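Local coordinates for protein GrgF (Penicillium sp. sh18, PDB 6LZH) that acts as a polyketide transferase of the alpha/beta-hydrolase fold in the biosynthesis of gregatin A, a fungal polyketide with an alkylated furanone core, at residues N119-A123 with S217-L221; L65-R69 with Q86-L91; I220-Q225 with N250-K256. All coordinates share one frame; numbering follows the deposited sequence.

Contact 1: N119-A123 with S217-L221; sequences NVTLA and SWNIL. With NA (sodium ion), chain D.
With CG trans to the backbone nitrogen in both residues, Asn-119 (chi1 -180°) and Trp-218 (chi1 -177°) send their side chains past one another in opposite directions, and the indole N-H meets the amide oxygen. Trp-218 NE1 donates to Asn-119 OD1 at 2.9 Å; the bond is nearly straight (164°) and arrives on a lone pair in the carbonyl plane. The other end of the amide is held too: Asn-119 ND2 gives one hydrogen bond to Leu-140 O and another to water 1, which also accepts from Ile-220 N, and this should hold the amide against rotation. Asn-119 sits on helix 116-127, the helix that follows the nucleophile elbow of the alpha/beta-hydrolase fold, about 8 Å from the side chain of the active-site residue Cys-115. One turn further on, Ala-123 CB abuts the indole edge at Trp-218 CZ2 (3.4 Å). Ala-123 CB also meets Ile-220 CD1 at 3.7 Å. Ile-220 lies alongside the Asn-119 amide, with Ile-220 CB 3.6 Å from Asn-119 ND2. On the loop side, the carbonyl oxygen of Trp-218 binds the sodium ion at 2.2 Å, together with Ser-215 O and waters 2, 3 and 4.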
loop_
_atom_site.group_PDB
_atom_site.type_symbol
_atom_site.label_atom_id
_atom_site.label_comp_id
_atom_site.label_asym_id
_atom_site.label_seq_id
_atom_site.Cartn_x
_atom_site.Cartn_y
_atom_site.Cartn_z
ATOM N N ASN A 119 -10.460 -7.898 -7.134
ATOM C CA ASN A 119 -9.095 -7.668 -6.679
ATOM C C ASN A 119 -9.077 -7.444 -5.170
ATOM O O ASN A 119 -8.350 -8.118 -4.436
ATOM C CB ASN A 119 -8.517 -6.468 -7.434
ATOM C CG ASN A 119 -7.078 -6.134 -7.036
ATOM O OD1 ASN A 119 -6.787 -5.866 -5.879
ATOM N ND2 ASN A 119 -6.186 -6.111 -8.021
ATOM N N VAL A 120 -9.911 -6.529 -4.689
ATOM C CA VAL A 120 -9.963 -6.227 -3.252
ATOM C C VAL A 120 -10.421 -7.448 -2.450
ATOM O O VAL A 120 -9.946 -7.698 -1.330
ATOM C CB VAL A 120 -10.881 -5.006 -3.043
ATOM C CG1 VAL A 120 -11.248 -4.817 -1.598
ATOM C CG2 VAL A 120 -10.217 -3.749 -3.614
ATOM N N THR A 121 -11.379 -8.204 -2.993
ATOM C CA THR A 121 -11.850 -9.429 -2.339
ATOM C C THR A 121 -10.711 -10.433 -2.144
ATOM O O THR A 121 -10.538 -10.990 -1.053
ATOM C CB THR A 121 -12.997 -10.042 -3.164
ATOM O OG1 THR A 121 -14.181 -9.239 -3.024
ATOM C CG2 THR A 121 -13.343 -11.483 -2.699
ATOM N N LEU A 122 -9.935 -10.703 -3.203
ATOM C CA LEU A 122 -8.818 -11.636 -3.070
ATOM C C LEU A 122 -7.785 -11.135 -2.058
ATOM O O LEU A 122 -7.218 -11.922 -1.287
ATOM C CB LEU A 122 -8.165 -11.862 -4.437
ATOM C CG LEU A 122 -9.068 -12.570 -5.455
ATOM C CD1 LEU A 122 -8.523 -12.467 -6.863
ATOM C CD2 LEU A 122 -9.338 -14.032 -5.062
ATOM N N ALA A 123 -7.507 -9.831 -2.062
ATOM C CA ALA A 123 -6.516 -9.306 -1.123
ATOM C C ALA A 123 -7.013 -9.428 0.309
ATOM O O ALA A 123 -6.249 -9.776 1.214
ATOM C CB ALA A 123 -6.200 -7.844 -1.457
ATOM N N SER A 217 1.871 0.856 -6.401
ATOM C CA SER A 217 2.422 0.142 -5.255
ATOM C C SER A 217 1.575 -1.049 -4.845
ATOM O O SER A 217 1.861 -1.677 -3.815
ATOM C CB SER A 217 2.580 1.073 -4.053
ATOM O OG SER A 217 1.348 1.728 -3.746
ATOM N N TRP A 218 0.530 -1.353 -5.605
ATOM C CA TRP A 218 -0.401 -2.430 -5.292
ATOM C C TRP A 218 -0.285 -3.478 -6.389
ATOM O O TRP A 218 -0.560 -3.194 -7.558
ATOM C CB TRP A 218 -1.828 -1.891 -5.186
ATOM C CG TRP A 218 -2.820 -2.927 -4.793
ATOM C CD1 TRP A 218 -3.678 -3.592 -5.622
ATOM C CD2 TRP A 218 -3.055 -3.434 -3.473
ATOM N NE1 TRP A 218 -4.439 -4.488 -4.895
ATOM C CE2 TRP A 218 -4.083 -4.403 -3.574
ATOM C CE3 TRP A 218 -2.512 -3.154 -2.213
ATOM C CZ2 TRP A 218 -4.573 -5.093 -2.464
ATOM C CZ3 TRP A 218 -2.996 -3.851 -1.106
ATOM C CH2 TRP A 218 -4.025 -4.802 -1.240
ATOM N N ASN A 219 0.137 -4.680 -6.018
ATOM C CA ASN A 219 0.292 -5.781 -6.966
ATOM C C ASN A 219 -0.342 -7.004 -6.323
ATOM O O ASN A 219 0.275 -7.642 -5.468
ATOM C CB ASN A 219 1.756 -6.028 -7.312
ATOM C CG ASN A 219 1.926 -7.162 -8.304
ATOM O OD1 ASN A 219 0.938 -7.759 -8.764
ATOM N ND2 ASN A 219 3.178 -7.467 -8.644
ATOM N N ILE A 220 -1.581 -7.302 -6.734
ATOM C CA ILE A 220 -2.337 -8.414 -6.169
ATOM C C ILE A 220 -1.575 -9.728 -6.322
ATOM O O ILE A 220 -1.686 -10.621 -5.477
ATOM C CB ILE A 220 -3.741 -8.462 -6.827
ATOM C CG1 ILE A 220 -4.646 -9.455 -6.117
ATOM C CG2 ILE A 220 -3.664 -8.745 -8.317
ATOM C CD1 ILE A 220 -4.792 -9.147 -4.635
ATOM N N LEU A 221 -0.786 -9.866 -7.387
ATOM C CA LEU A 221 -0.004 -11.086 -7.576
ATOM C C LEU A 221 0.956 -11.338 -6.422
ATOM O O LEU A 221 1.372 -12.482 -6.216
ATOM C CB LEU A 221 0.783 -11.026 -8.888
ATOM C CG LEU A 221 0.007 -10.964 -10.205
ATOM C CD1 LEU A 221 0.947 -11.097 -11.392
ATOM C CD2 LEU A 221 -1.056 -12.030 -10.265
HETATM NA NA NA D . -0.923 -2.231 -9.469
HETATM O O HOH W 1 -3.148 -5.529 -8.557
HETATM O O HOH W 2 1.474 -2.460 -9.622
HETATM O O HOH W 3 -0.703 -4.209 -11.134
HETATM O O HOH W 4 -3.379 -2.536 -9.527
#

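Contact 2: L65-R69 with Q86-L91; sequences LYDPR and QQAEHL
A strand of the central sheet and the helix that follows it in the chain meet here: strand 62-66 and the residues that follow it pack along helix 84-99, with Tyr-66 on Leu-91, Pro-68 on Gln-87 and Arg-69 on Gln-86. Arg-69 grips Gln-86 side-on, with NE and NH1 both donating to OE1. Arg-69 NE to Gln-86 OE1 is the shorter and straighter bond (2.8 Å, 162°). Arg-69 NH1 reaches Gln-86 OE1 at 3.2 Å. OE1 lies in the guanidinium plane, although both donors are tilted from the amide plane. The arginine bends at chi2 (-91°) and chi3 (-74°) to cross the extended glutamine at about a right angle, and NH1 also forms a salt bridge with Asp-81. In the alpha/beta-hydrolase fold such helices cover the faces of the sheet. Pro-68 CG rests against the amide of the next glutamine, 3.5 Å from Gln-87 NE2. His-90 presents its ring edge to Arg-69 CB; its ND1 is joined through water 6 to Arg-69 N, while NE2 is hydrogen-bonded to Asp-17, whose carboxylate also takes Gln-86 NE2. The phenol ring of Tyr-66 lies obliquely against Leu-91, with Tyr-66 CZ 3.9 Å from Leu-91 CD2. Water 5 donates to Gln-87 O at 2.8 Å; its approach to the Tyr-66 hydroxyl is implausibly close, so a bridge there is doubtful. On the sheet side Phe-13 packs edge-to-face with Tyr-66.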
loop_
_atom_site.group_PDB
_atom_site.type_symbol
_atom_site.label_atom_id
_atom_site.label_comp_id
_atom_site.label_asym_id
_atom_site.label_seq_id
_atom_site.Cartn_x
_atom_site.Cartn_y
_atom_site.Cartn_z
ATOM N N LEU A 65 -24.055 -5.377 0.826
ATOM C CA LEU A 65 -23.598 -4.702 -0.382
ATOM C C LEU A 65 -23.387 -3.244 -0.020
ATOM O O LEU A 65 -24.344 -2.565 0.357
ATOM C CB LEU A 65 -24.651 -4.857 -1.490
ATOM C CG LEU A 65 -24.474 -4.189 -2.832
ATOM C CD1 LEU A 65 -23.101 -4.513 -3.358
ATOM C CD2 LEU A 65 -25.583 -4.651 -3.811
ATOM N N TYR A 66 -22.154 -2.751 -0.114
ATOM C CA TYR A 66 -21.904 -1.404 0.380
ATOM C C TYR A 66 -21.062 -0.576 -0.579
ATOM O O TYR A 66 -20.376 -1.103 -1.456
ATOM C CB TYR A 66 -21.271 -1.439 1.768
ATOM C CG TYR A 66 -19.852 -1.943 1.909
ATOM C CD1 TYR A 66 -18.766 -1.129 1.594
ATOM C CD2 TYR A 66 -19.599 -3.195 2.447
ATOM C CE1 TYR A 66 -17.478 -1.561 1.766
ATOM C CE2 TYR A 66 -18.297 -3.649 2.638
ATOM C CZ TYR A 66 -17.238 -2.823 2.296
ATOM O OH TYR A 66 -15.938 -3.249 2.478
ATOM N N ASP A 67 -21.169 0.750 -0.417
ATOM C CA ASP A 67 -20.395 1.675 -1.232
ATOM C C ASP A 67 -19.010 1.805 -0.618
ATOM O O ASP A 67 -18.903 2.086 0.587
ATOM C CB ASP A 67 -21.074 3.053 -1.321
ATOM C CG ASP A 67 -22.302 3.048 -2.224
ATOM O OD1 ASP A 67 -22.256 2.401 -3.284
ATOM O OD2 ASP A 67 -23.304 3.717 -1.900
ATOM N N PRO A 68 -17.945 1.546 -1.370
ATOM C CA PRO A 68 -16.596 1.741 -0.829
ATOM C C PRO A 68 -16.366 3.201 -0.469
ATOM O O PRO A 68 -17.144 4.094 -0.812
ATOM C CB PRO A 68 -15.678 1.290 -1.974
ATOM C CG PRO A 68 -16.545 0.414 -2.837
ATOM C CD PRO A 68 -17.921 0.993 -2.738
ATOM N N ARG A 69 -15.277 3.434 0.259
ATOM C CA ARG A 69 -14.871 4.781 0.618
ATOM C C ARG A 69 -14.918 5.715 -0.583
ATOM O O ARG A 69 -14.409 5.386 -1.658
ATOM C CB ARG A 69 -13.448 4.748 1.178
ATOM C CG ARG A 69 -13.072 6.024 1.880
ATOM C CD ARG A 69 -12.414 7.027 0.967
ATOM N NE ARG A 69 -11.044 6.667 0.632
ATOM C CZ ARG A 69 -10.282 7.395 -0.173
ATOM N NH1 ARG A 69 -9.032 7.021 -0.442
ATOM N NH2 ARG A 69 -10.781 8.498 -0.723
ATOM N N GLN A 86 -6.617 0.141 1.174
ATOM C CA GLN A 86 -7.584 0.622 2.159
ATOM C C GLN A 86 -8.914 -0.110 2.021
ATOM O O GLN A 86 -9.592 -0.385 3.017
ATOM C CB GLN A 86 -7.813 2.125 1.994
ATOM C CG GLN A 86 -8.826 2.678 3.001
ATOM C CD GLN A 86 -9.249 4.117 2.717
ATOM O OE1 GLN A 86 -9.432 4.511 1.567
ATOM N NE2 GLN A 86 -9.430 4.897 3.772
ATOM N N GLN A 87 -9.318 -0.398 0.780
ATOM C CA GLN A 87 -10.614 -1.035 0.561
ATOM C C GLN A 87 -10.598 -2.461 1.083
ATOM O O GLN A 87 -11.590 -2.933 1.658
ATOM C CB GLN A 87 -10.991 -0.985 -0.929
ATOM C CG GLN A 87 -12.476 -1.286 -1.192
ATOM C CD GLN A 87 -12.940 -1.024 -2.626
ATOM O OE1 GLN A 87 -12.445 -0.106 -3.323
ATOM N NE2 GLN A 87 -13.913 -1.829 -3.072
ATOM N N ALA A 88 -9.471 -3.158 0.915
ATOM C CA ALA A 88 -9.335 -4.475 1.525
ATOM C C ALA A 88 -9.406 -4.369 3.037
ATOM O O ALA A 88 -10.041 -5.198 3.696
ATOM C CB ALA A 88 -8.008 -5.120 1.108
ATOM N N GLU A 89 -8.718 -3.372 3.612
ATOM C CA GLU A 89 -8.798 -3.160 5.053
ATOM C C GLU A 89 -10.241 -2.967 5.487
ATOM O O GLU A 89 -10.668 -3.495 6.520
ATOM C CB GLU A 89 -7.969 -1.945 5.452
ATOM C CG GLU A 89 -6.492 -2.211 5.594
ATOM C CD GLU A 89 -5.771 -0.968 6.073
ATOM O OE1 GLU A 89 -5.912 -0.591 7.259
ATOM O OE2 GLU A 89 -5.107 -0.348 5.244
ATOM N N HIS A 90 -11.007 -2.220 4.699
ATOM C CA HIS A 90 -12.388 -1.945 5.066
ATOM C C HIS A 90 -13.232 -3.210 5.026
ATOM O O HIS A 90 -14.199 -3.327 5.780
ATOM C CB HIS A 90 -12.944 -0.860 4.151
ATOM C CG HIS A 90 -12.415 0.503 4.459
ATOM N ND1 HIS A 90 -12.654 1.598 3.655
ATOM C CD2 HIS A 90 -11.658 0.951 5.493
ATOM C CE1 HIS A 90 -12.067 2.660 4.179
ATOM N NE2 HIS A 90 -11.457 2.295 5.294
ATOM N N LEU A 91 -12.870 -4.176 4.175
ATOM C CA LEU A 91 -13.572 -5.461 4.180
ATOM C C LEU A 91 -13.321 -6.231 5.472
ATOM O O LEU A 91 -14.204 -6.967 5.934
ATOM C CB LEU A 91 -13.153 -6.304 2.983
ATOM C CG LEU A 91 -13.801 -5.937 1.654
ATOM C CD1 LEU A 91 -13.205 -6.801 0.547
ATOM C CD2 LEU A 91 -15.329 -6.129 1.714
HETATM O O HOH W 5 -14.252 -2.056 1.228
HETATM O O HOH W 6 -13.560 1.317 0.988
HETATM O O HOH W 7 -6.882 6.065 1.085
#

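Contact 3: I220-Q225 with N250-K256; sequences ILNVVQ and NCFEHMK
The backbones come closest at two places, Leu-221 beside Cys-251 (CA to CA 5.9 Å) and Gln-225 beside Met-255 (CA to CA 4.6 Å), where the loop before strand 232-237 runs past the end of helix 245-254. No direct hydrogen bond crosses between the segments. Leu-221, with CG trans to the carbonyl carbon (chi1 -64°), carries CG over one face of the His-254 imidazole and pushes CD2 against the helix, 3.5 Å from Cys-251 CA, which is tight for two carbons. The ring is kept in place by a hydrogen bond one turn back: His-254 ND1 donates to Asn-250 O at 2.8 Å, almost straight (170°), with the oxygen in the ring plane but the donor above the carbonyl plane. His-254 N reaches the same oxygen from the opposite face of that plane. Val-224 fills the middle of the contact. Val-224 CB lies 3.6 Å from Met-255 CG, while its methyls CG2 and CG1 meet His-254 CB and Cys-251 SG. Met-255, just past the helix, and Cys-251 also touch Met-234 of strand 232-237, so the same side chains that meet the loop also reach the sheet. Towards the surface the Lys-256 chain passes over the backbone of Gln-225, with Lys-256 CD 3.3 Å from Gln-225 O. Water 8 donates to Val-224 O and accepts from Lys-256 N. Attraction between the segments is therefore mainly van der Waals, with this water supplying a polar link between their backbones just where the helix has ended.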
loop_
_atom_site.group_PDB
_atom_site.type_symbol
_atom_site.label_atom_id
_atom_site.label_comp_id
_atom_site.label_asym_id
_atom_site.label_seq_id
_atom_site.Cartn_x
_atom_site.Cartn_y
_atom_site.Cartn_z
ATOM N N ILE A 220 -1.581 -7.302 -6.734
ATOM C CA ILE A 220 -2.337 -8.414 -6.169
ATOM C C ILE A 220 -1.575 -9.728 -6.322
ATOM O O ILE A 220 -1.686 -10.621 -5.477
ATOM C CB ILE A 220 -3.741 -8.462 -6.827
ATOM C CG1 ILE A 220 -4.646 -9.455 -6.117
ATOM C CG2 ILE A 220 -3.664 -8.745 -8.317
ATOM C CD1 ILE A 220 -4.792 -9.147 -4.635
ATOM N N LEU A 221 -0.786 -9.866 -7.387
ATOM C CA LEU A 221 -0.004 -11.086 -7.576
ATOM C C LEU A 221 0.956 -11.338 -6.422
ATOM O O LEU A 221 1.372 -12.482 -6.216
ATOM C CB LEU A 221 0.783 -11.026 -8.888
ATOM C CG LEU A 221 0.007 -10.964 -10.205
ATOM C CD1 LEU A 221 0.947 -11.097 -11.392
ATOM C CD2 LEU A 221 -1.056 -12.030 -10.265
ATOM N N ASN A 222 1.302 -10.311 -5.653
ATOM C CA ASN A 222 2.254 -10.478 -4.558
ATOM C C ASN A 222 1.631 -11.012 -3.273
ATOM O O ASN A 222 2.380 -11.355 -2.348
ATOM C CB ASN A 222 2.930 -9.149 -4.251
ATOM C CG ASN A 222 4.056 -8.821 -5.224
ATOM O OD1 ASN A 222 4.823 -7.890 -4.995
ATOM N ND2 ASN A 222 4.161 -9.587 -6.304
ATOM N N VAL A 223 0.297 -11.068 -3.163
ATOM C CA VAL A 223 -0.285 -11.514 -1.901
ATOM C C VAL A 223 -1.285 -12.654 -2.082
ATOM O O VAL A 223 -1.700 -13.264 -1.092
ATOM C CB VAL A 223 -0.933 -10.338 -1.135
ATOM C CG1 VAL A 223 0.039 -9.142 -1.046
ATOM C CG2 VAL A 223 -2.262 -9.918 -1.760
ATOM N N VAL A 224 -1.678 -12.969 -3.324
ATOM C CA VAL A 224 -2.716 -13.996 -3.485
ATOM C C VAL A 224 -2.226 -15.385 -3.074
ATOM O O VAL A 224 -3.045 -16.262 -2.753
ATOM C CB VAL A 224 -3.275 -14.028 -4.917
ATOM C CG1 VAL A 224 -4.090 -12.777 -5.186
ATOM C CG2 VAL A 224 -2.150 -14.230 -5.963
ATOM N N GLN A 225 -0.907 -15.606 -3.030
ATOM C CA GLN A 225 -0.409 -16.889 -2.542
ATOM C C GLN A 225 -0.735 -17.111 -1.072
ATOM O O GLN A 225 -0.713 -18.259 -0.613
ATOM C CB GLN A 225 1.104 -17.006 -2.771
ATOM C CG GLN A 225 1.938 -16.114 -1.889
ATOM C CD GLN A 225 2.286 -14.794 -2.563
ATOM O OE1 GLN A 225 1.504 -14.264 -3.374
ATOM N NE2 GLN A 225 3.477 -14.264 -2.255
ATOM N N ASN A 250 -3.383 -15.562 -14.973
ATOM C CA ASN A 250 -2.092 -15.366 -14.324
ATOM C C ASN A 250 -2.264 -15.245 -12.816
ATOM O O ASN A 250 -1.542 -15.882 -12.041
ATOM C CB ASN A 250 -1.409 -14.126 -14.912
ATOM C CG ASN A 250 -0.753 -14.414 -16.269
ATOM O OD1 ASN A 250 -0.552 -15.581 -16.628
ATOM N ND2 ASN A 250 -0.407 -13.364 -17.018
ATOM N N CYS A 251 -3.251 -14.466 -12.382
ATOM C CA CYS A 251 -3.529 -14.372 -10.954
ATOM C C CYS A 251 -3.913 -15.739 -10.381
ATOM O O CYS A 251 -3.391 -16.159 -9.335
ATOM C CB CYS A 251 -4.622 -13.330 -10.715
ATOM S SG CYS A 251 -4.960 -13.000 -8.961
ATOM N N PHE A 252 -4.822 -16.452 -11.057
ATOM C CA PHE A 252 -5.191 -17.793 -10.599
ATOM C C PHE A 252 -3.965 -18.695 -10.492
ATOM O O PHE A 252 -3.840 -19.473 -9.539
ATOM C CB PHE A 252 -6.228 -18.426 -11.527
ATOM C CG PHE A 252 -6.839 -19.703 -10.977
ATOM C CD1 PHE A 252 -7.869 -19.639 -10.048
ATOM C CD2 PHE A 252 -6.379 -20.955 -11.371
ATOM C CE1 PHE A 252 -8.426 -20.782 -9.508
ATOM C CE2 PHE A 252 -6.953 -22.141 -10.839
ATOM C CZ PHE A 252 -7.972 -22.037 -9.898
ATOM N N GLU A 253 -3.045 -18.592 -11.451
ATOM C CA GLU A 253 -1.870 -19.452 -11.418
ATOM C C GLU A 253 -0.996 -19.156 -10.205
ATOM O O GLU A 253 -0.384 -20.073 -9.650
ATOM C CB GLU A 253 -1.090 -19.314 -12.727
ATOM C CG GLU A 253 -1.845 -19.954 -13.892
ATOM C CD GLU A 253 -1.110 -19.912 -15.214
ATOM O OE1 GLU A 253 -0.092 -20.623 -15.353
ATOM O OE2 GLU A 253 -1.567 -19.188 -16.124
ATOM N N HIS A 254 -0.972 -17.898 -9.741
ATOM C CA HIS A 254 -0.193 -17.525 -8.560
ATOM C C HIS A 254 -0.847 -17.953 -7.253
ATOM O O HIS A 254 -0.170 -18.002 -6.220
ATOM C CB HIS A 254 0.038 -16.010 -8.533
ATOM C CG HIS A 254 1.121 -15.554 -9.456
ATOM N ND1 HIS A 254 0.904 -15.305 -10.793
ATOM C CD2 HIS A 254 2.434 -15.305 -9.235
ATOM C CE1 HIS A 254 2.036 -14.916 -11.356
ATOM N NE2 HIS A 254 2.980 -14.909 -10.432
ATOM N N MET A 255 -2.138 -18.267 -7.267
ATOM C CA MET A 255 -2.792 -18.713 -6.051
ATOM C C MET A 255 -2.455 -20.179 -5.742
ATOM O O MET A 255 -2.101 -20.972 -6.621
ATOM C CB MET A 255 -4.312 -18.525 -6.170
ATOM C CG MET A 255 -4.707 -17.047 -6.291
ATOM S SD MET A 255 -6.319 -16.781 -7.060
ATOM C CE MET A 255 -7.405 -17.584 -5.895
ATOM N N LYS A 256 -2.574 -20.535 -4.467
ATOM C CA LYS A 256 -2.418 -21.919 -4.033
ATOM C C LYS A 256 -3.775 -22.614 -3.892
ATOM O O LYS A 256 -4.824 -21.969 -3.761
ATOM C CB LYS A 256 -1.674 -21.981 -2.702
ATOM C CG LYS A 256 -0.192 -21.585 -2.778
ATOM C CD LYS A 256 0.307 -21.261 -1.371
ATOM C CE LYS A 256 1.729 -21.718 -1.119
ATOM N NZ LYS A 256 2.724 -20.926 -1.891
HETATM O O HOH W 8 -3.521 -18.981 -2.405
#

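Along the chain contact 2 closes first, contact 1 opens next on helix 116-127, and contact 3 begins where contact 1 ends, sharing Ile-220 and Leu-221. The centres of contacts 1 and 2 are 13 Å apart, and Val-120 packs on Ala-88 and Leu-91 between them. Contacts 1 and 3, with centres 9 Å apart, meet through Leu-122, which touches Val-224, Cys-251 and Met-255. Contacts 2 and 3, centres 21 Å apart, do not touch. Flanking the central sheet of the alpha/beta-hydrolase fold, helix 116-127 behind the active-site Cys-115 is thus tied to helix 84-99 and to the 217-225 loop, which packs in turn on helix 245-254. Contacts 1 and 3 also reach the second subunit.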